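D-alanyl transferase DltD (Enterococcus faecium TX0133A04, PDB 6PFX) probably transfers D-alanine to lipoteichoic acid in the Gram-positive cell wall, as a membrane-associated member of the SGNH-hydrolase-like DltD family. Local coordinates at residues A[215-220]-A[357-362]; A[52-57]-A[223-228]. All coordinates share one frame; numbering follows the deposited sequence.

Interaction 1 of 2, residues A[215-220]-A[357-362]; sequences KQYQET and ADQQIR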
loop_
_atom_site.group_PDB
_atom_site.type_symbol
_atom_site.label_atom_id
_atom_site.label_comp_id
_atom_site.label_asym_id
_atom_site.label_seq_id
_atom_site.Cartn_x
_atom_site.Cartn_y
_atom_site.Cartn_z
ATOM N N LYS A 215 28.138 -2.023 11.312
ATOM C CA LYS A 215 28.260 -0.584 11.521
ATOM C C LYS A 215 28.208 0.173 10.201
ATOM O O LYS A 215 27.622 1.259 10.117
ATOM C CB LYS A 215 29.588 -0.260 12.210
ATOM C CG LYS A 215 29.690 -0.643 13.674
ATOM C CD LYS A 215 31.040 -0.190 14.241
ATOM C CE LYS A 215 31.204 -0.546 15.714
ATOM N NZ LYS A 215 32.528 -0.105 16.252
ATOM N N GLN A 216 28.851 -0.368 9.172
ATOM C CA GLN A 216 28.898 0.251 7.860
ATOM C C GLN A 216 28.015 -0.536 6.907
ATOM O O GLN A 216 28.026 -1.770 6.907
ATOM C CB GLN A 216 30.326 0.261 7.318
ATOM C CG GLN A 216 31.308 0.987 8.212
ATOM C CD GLN A 216 31.026 2.476 8.299
ATOM O OE1 GLN A 216 30.562 3.096 7.338
ATOM N NE2 GLN A 216 31.310 3.061 9.459
ATOM N N TYR A 217 27.264 0.180 6.087
ATOM C CA TYR A 217 26.394 -0.481 5.129
ATOM C C TYR A 217 27.242 -1.140 4.050
ATOM O O TYR A 217 28.102 -0.501 3.440
ATOM C CB TYR A 217 25.473 0.549 4.498
ATOM C CG TYR A 217 24.407 -0.028 3.613
ATOM C CD1 TYR A 217 24.684 -0.387 2.299
ATOM C CD2 TYR A 217 23.125 -0.197 4.090
ATOM C CE1 TYR A 217 23.703 -0.917 1.490
ATOM C CE2 TYR A 217 22.137 -0.711 3.287
ATOM C CZ TYR A 217 22.431 -1.051 1.984
ATOM O OH TYR A 217 21.460 -1.582 1.168
ATOM N N GLN A 218 26.996 -2.423 3.815
ATOM C CA GLN A 218 27.716 -3.194 2.802
ATOM C C GLN A 218 26.706 -4.226 2.316
ATOM O O GLN A 218 26.312 -5.109 3.083
ATOM C CB GLN A 218 28.963 -3.832 3.408
ATOM C CG GLN A 218 30.138 -3.949 2.443
ATOM C CD GLN A 218 29.836 -4.846 1.252
ATOM O OE1 GLN A 218 29.128 -5.841 1.382
ATOM N NE2 GLN A 218 30.374 -4.495 0.081
ATOM N N GLU A 219 26.236 -4.079 1.073
ATOM C CA GLU A 219 25.104 -4.883 0.617
ATOM C C GLU A 219 25.378 -6.379 0.727
ATOM O O GLU A 219 24.466 -7.145 1.048
ATOM C CB GLU A 219 24.682 -4.492 -0.799
ATOM C CG GLU A 219 23.409 -5.147 -1.246
ATOM C CD GLU A 219 23.642 -6.571 -1.730
ATOM O OE1 GLU A 219 24.821 -6.913 -1.991
ATOM O OE2 GLU A 219 22.663 -7.355 -1.828
ATOM N N THR A 220 26.612 -6.824 0.450
ATOM C CA THR A 220 26.864 -8.264 0.443
ATOM C C THR A 220 26.940 -8.818 1.860
ATOM O O THR A 220 26.440 -9.917 2.118
ATOM C CB THR A 220 28.142 -8.591 -0.326
ATOM O OG1 THR A 220 28.006 -8.159 -1.681
ATOM C CG2 THR A 220 28.432 -10.101 -0.336
ATOM N N ALA A 357 14.749 -4.388 -2.011
ATOM C CA ALA A 357 14.006 -3.144 -2.130
ATOM C C ALA A 357 14.879 -1.967 -1.735
ATOM O O ALA A 357 14.816 -0.900 -2.361
ATOM C CB ALA A 357 12.734 -3.235 -1.287
ATOM N N ASP A 358 15.719 -2.151 -0.711
ATOM C CA ASP A 358 16.563 -1.060 -0.260
ATOM C C ASP A 358 17.496 -0.573 -1.359
ATOM O O ASP A 358 17.915 0.589 -1.333
ATOM C CB ASP A 358 17.379 -1.443 0.972
ATOM C CG ASP A 358 18.032 -0.228 1.615
ATOM O OD1 ASP A 358 17.284 0.724 1.912
ATOM O OD2 ASP A 358 19.279 -0.196 1.775
ATOM N N GLN A 359 17.878 -1.449 -2.294
ATOM C CA GLN A 359 18.773 -1.039 -3.372
ATOM C C GLN A 359 18.127 -0.013 -4.290
ATOM O O GLN A 359 18.831 0.676 -5.038
ATOM C CB GLN A 359 19.239 -2.251 -4.168
ATOM C CG GLN A 359 19.828 -3.367 -3.297
ATOM C CD GLN A 359 20.801 -2.888 -2.234
ATOM O OE1 GLN A 359 21.814 -2.263 -2.541
ATOM N NE2 GLN A 359 20.484 -3.158 -0.967
ATOM N N GLN A 360 16.806 0.066 -4.294
ATOM C CA GLN A 360 16.116 1.100 -5.044
ATOM C C GLN A 360 15.542 2.175 -4.141
ATOM O O GLN A 360 15.511 3.336 -4.547
ATOM C CB GLN A 360 15.058 0.475 -5.960
ATOM C CG GLN A 360 15.742 -0.455 -6.996
ATOM C CD GLN A 360 14.793 -1.077 -7.989
ATOM O OE1 GLN A 360 14.006 -0.384 -8.645
ATOM N NE2 GLN A 360 14.869 -2.400 -8.121
ATOM N N ILE A 361 15.142 1.835 -2.911
ATOM C CA ILE A 361 14.636 2.852 -1.991
ATOM C C ILE A 361 15.735 3.842 -1.632
ATOM O O ILE A 361 15.522 5.061 -1.638
ATOM C CB ILE A 361 14.061 2.208 -0.713
ATOM C CG1 ILE A 361 12.765 1.453 -1.007
ATOM C CG2 ILE A 361 13.908 3.267 0.405
ATOM C CD1 ILE A 361 12.393 0.458 0.115
ATOM N N ARG A 362 16.915 3.330 -1.270
ATOM C CA ARG A 362 17.989 4.179 -0.770
ATOM C C ARG A 362 18.425 5.222 -1.786
ATOM O O ARG A 362 18.404 6.420 -1.448
ATOM C CB ARG A 362 19.174 3.313 -0.298
ATOM C CG ARG A 362 20.296 4.091 0.414
ATOM C CD ARG A 362 21.580 3.264 0.530
ATOM N NE ARG A 362 22.037 2.825 -0.785
ATOM C CZ ARG A 362 22.564 3.625 -1.709
ATOM N NH1 ARG A 362 22.717 4.924 -1.470
ATOM N NH2 ARG A 362 22.941 3.121 -2.876
#
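Y217 reaches from the loop leading into helix 219-233 to the side of helix 351-365, where its hydroxyl meets D358 and Q359. The protein has an SGNH-hydrolase-like fold with a parallel five-stranded sheet. Helix 351-365 packs on strand 288-293 of that sheet through A357 and I361. The contact ties the loop before helix 219-233, and the first residue of that helix, E219, to a helix that packs on the sheet.

The close part is polar and centres on one oxygen. Y217 OH receives a hydrogen bond from Q359 NE2 at 2.8 Å. This bond is somewhat bent (N-H...O angle 149°), with the hydroxyl 21° out of the Q359 amide plane. The same NE2 is also anchored to the backbone O of L355, one turn earlier. Y217 OH in turn gives a weak bond to D358 OD2 at 2.7 Å. The phenol thus acts as acceptor and donor at once. CG of Y217 lies anti to the backbone N (chi1 -173°), which carries the ring out from the loop to the helix. The amide of Q359 comes in at the ring edge, nearly coplanar with the ring. D358 approaches from the opposite direction and obliquely to the ring. Its other oxygen, OD1, forms a salt bridge with R65, which would help hold the carboxylate and probably favours its charged form. Y63 meets the Y217 ring edge-to-face.

The looser part lies toward E219, at the first turn of helix 219-233. Here the touch is made by aliphatic carbon rather than the carboxylate. The E219 chain crosses that of Q359 at about a right angle, with CG 3.5 Å from Q359 OE1. Further out, Q218 is exposed and caps the helix. Its OE1 accepts a hydrogen bond from E221 N and a weak one from T220 N.

Interaction 2 of 2, residues A[52-57]-A[223-228]; sequences SPFHPS and SILANQ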
loop_
_atom_site.group_PDB
_atom_site.type_symbol
_atom_site.label_atom_id
_atom_site.label_comp_id
_atom_site.label_asym_id
_atom_site.label_seq_id
_atom_site.Cartn_x
_atom_site.Cartn_y
_atom_site.Cartn_z
ATOM N N SER A 52 12.447 -6.772 10.652
ATOM C CA SER A 52 13.645 -7.594 10.676
ATOM C C SER A 52 14.793 -6.607 10.494
ATOM O O SER A 52 14.552 -5.406 10.295
ATOM C CB SER A 52 13.646 -8.586 9.525
ATOM O OG SER A 52 13.955 -7.942 8.300
ATOM N N PRO A 53 16.045 -7.060 10.520
ATOM C CA PRO A 53 17.155 -6.119 10.296
ATOM C C PRO A 53 17.095 -5.401 8.953
ATOM O O PRO A 53 17.745 -4.356 8.813
ATOM C CB PRO A 53 18.406 -7.003 10.426
ATOM C CG PRO A 53 17.956 -8.159 11.282
ATOM C CD PRO A 53 16.521 -8.409 10.881
ATOM N N PHE A 54 16.302 -5.894 7.987
ATOM C CA PHE A 54 16.282 -5.380 6.614
ATOM C C PHE A 54 15.060 -4.539 6.292
ATOM O O PHE A 54 14.983 -3.973 5.194
ATOM C CB PHE A 54 16.442 -6.547 5.629
ATOM C CG PHE A 54 17.536 -7.460 6.046
ATOM C CD1 PHE A 54 18.860 -7.093 5.864
ATOM C CD2 PHE A 54 17.253 -8.617 6.742
ATOM C CE1 PHE A 54 19.887 -7.887 6.323
ATOM C CE2 PHE A 54 18.283 -9.433 7.196
ATOM C CZ PHE A 54 19.597 -9.064 6.993
ATOM N N HIS A 55 14.137 -4.414 7.228
ATOM C CA HIS A 55 12.969 -3.565 7.065
ATOM C C HIS A 55 13.377 -2.107 6.866
ATOM O O HIS A 55 14.375 -1.653 7.435
ATOM C CB HIS A 55 12.151 -3.739 8.343
ATOM C CG HIS A 55 10.873 -2.979 8.365
ATOM N ND1 HIS A 55 10.817 -1.629 8.634
ATOM C CD2 HIS A 55 9.596 -3.381 8.177
ATOM C CE1 HIS A 55 9.560 -1.228 8.599
ATOM N NE2 HIS A 55 8.800 -2.271 8.315
ATOM N N PRO A 56 12.631 -1.353 6.045
ATOM C CA PRO A 56 13.036 0.031 5.739
ATOM C C PRO A 56 13.256 0.912 6.954
ATOM O O PRO A 56 14.121 1.797 6.924
ATOM C CB PRO A 56 11.877 0.567 4.878
ATOM C CG PRO A 56 11.207 -0.648 4.319
ATOM C CD PRO A 56 11.427 -1.770 5.304
ATOM N N SER A 57 12.469 0.732 8.013
ATOM C CA SER A 57 12.642 1.584 9.180
ATOM C C SER A 57 13.922 1.240 9.932
ATOM O O SER A 57 14.559 2.132 10.506
ATOM C CB SER A 57 11.442 1.439 10.113
ATOM O OG SER A 57 10.227 1.801 9.468
ATOM N N SER A 223 23.412 -9.152 2.637
ATOM C CA SER A 223 22.823 -10.301 1.960
ATOM C C SER A 223 23.185 -11.602 2.666
ATOM O O SER A 223 22.326 -12.469 2.868
ATOM C CB SER A 223 23.321 -10.323 0.516
ATOM O OG SER A 223 22.855 -11.464 -0.172
ATOM N N ILE A 224 24.454 -11.749 3.052
ATOM C CA ILE A 224 24.886 -12.936 3.781
ATOM C C ILE A 224 24.096 -13.081 5.070
ATOM O O ILE A 224 23.639 -14.177 5.417
ATOM C CB ILE A 224 26.399 -12.869 4.046
ATOM C CG1 ILE A 224 27.163 -13.113 2.749
ATOM C CG2 ILE A 224 26.794 -13.867 5.123
ATOM C CD1 ILE A 224 28.608 -12.711 2.848
ATOM N N LEU A 225 23.913 -11.973 5.794
ATOM C CA LEU A 225 23.164 -12.018 7.042
ATOM C C LEU A 225 21.706 -12.362 6.779
ATOM O O LEU A 225 21.110 -13.156 7.518
ATOM C CB LEU A 225 23.291 -10.685 7.781
ATOM C CG LEU A 225 22.482 -10.560 9.072
ATOM C CD1 LEU A 225 22.995 -11.470 10.141
ATOM C CD2 LEU A 225 22.500 -9.112 9.564
ATOM N N ALA A 226 21.116 -11.792 5.722
ATOM C CA ALA A 226 19.727 -12.108 5.398
ATOM C C ALA A 226 19.557 -13.589 5.071
ATOM O O ALA A 226 18.548 -14.207 5.441
ATOM C CB ALA A 226 19.228 -11.230 4.246
ATOM N N ASN A 227 20.519 -14.167 4.349
ATOM C CA ASN A 227 20.462 -15.589 4.044
ATOM C C ASN A 227 20.633 -16.424 5.305
ATOM O O ASN A 227 19.962 -17.451 5.466
ATOM C CB ASN A 227 21.531 -15.952 3.016
ATOM C CG ASN A 227 21.165 -15.532 1.613
ATOM O OD1 ASN A 227 19.990 -15.410 1.266
ATOM N ND2 ASN A 227 22.175 -15.355 0.780
ATOM N N GLN A 228 21.506 -15.989 6.226
ATOM C CA GLN A 228 21.686 -16.747 7.461
ATOM C C GLN A 228 20.421 -16.721 8.309
ATOM O O GLN A 228 19.977 -17.761 8.809
ATOM C CB GLN A 228 22.868 -16.221 8.268
ATOM C CG GLN A 228 24.220 -16.427 7.621
ATOM C CD GLN A 228 25.325 -15.621 8.293
ATOM O OE1 GLN A 228 25.062 -14.636 8.985
ATOM N NE2 GLN A 228 26.568 -16.040 8.092
#
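This is a buried apolar contact in which F54 packs on one side of helix 219-233, at the periphery of the SGNH-hydrolase-like fold. F54 sits in a type I beta turn from S52 to H55, just ahead of helix 56-62. Its CG lies anti to the carbonyl carbon (chi1 -46°), and this first torsion turns the ring toward helix 219-233. There it meets A226 and L225 in two different ways.

A226 lies over a face of the ring. Its methyl makes a CH-pi contact, with CB 3.8 Å from the centroid of the F54 ring and 24° off the ring normal. The methyl is displaced toward the rim, and F54 CZ comes to 3.5 Å from A226 CB. The small side chain lets the ring come close to the helix backbone: F54 CZ is 3.4 Å from A226 N. L225 instead stands at the ring edge, where its CG is 3.9 Å from F54 CZ.

The other face of the ring is backed by P53, whose CB lies over the ring centre. The phenyl is thus held between its own neighbour in the turn and the helix. W351 of helix 351-365 also touches both F54 and A226.

Local bonds shape the loop. H55 is the N-cap of helix 56-62, its ND1 accepting from S57 N. In the ST turn that precedes it, S52 OG accepts from F54 N at 3.1 Å.

Interactions 1 and 2 both use helix 219-233, and their centres are about 10 Å apart. Residues 215-220 are the loop that leads into it and its first two residues, and residues 223-228 supply the next part. Interaction 1, made mainly by the loop before the helix, is largely polar, whereas interaction 2 is apolar. The two cross along the chain, and their segments do not touch beyond the shared helix. Helix 351-365 serves both regions: W351 touches the F54–A226 pair, and K352 NZ bonds to S223 OG. That helix follows closely in sequence on D345 and H348, which with S46 have the geometry of a possible Ser-His-Asp triad, consistent with the SGNH clan.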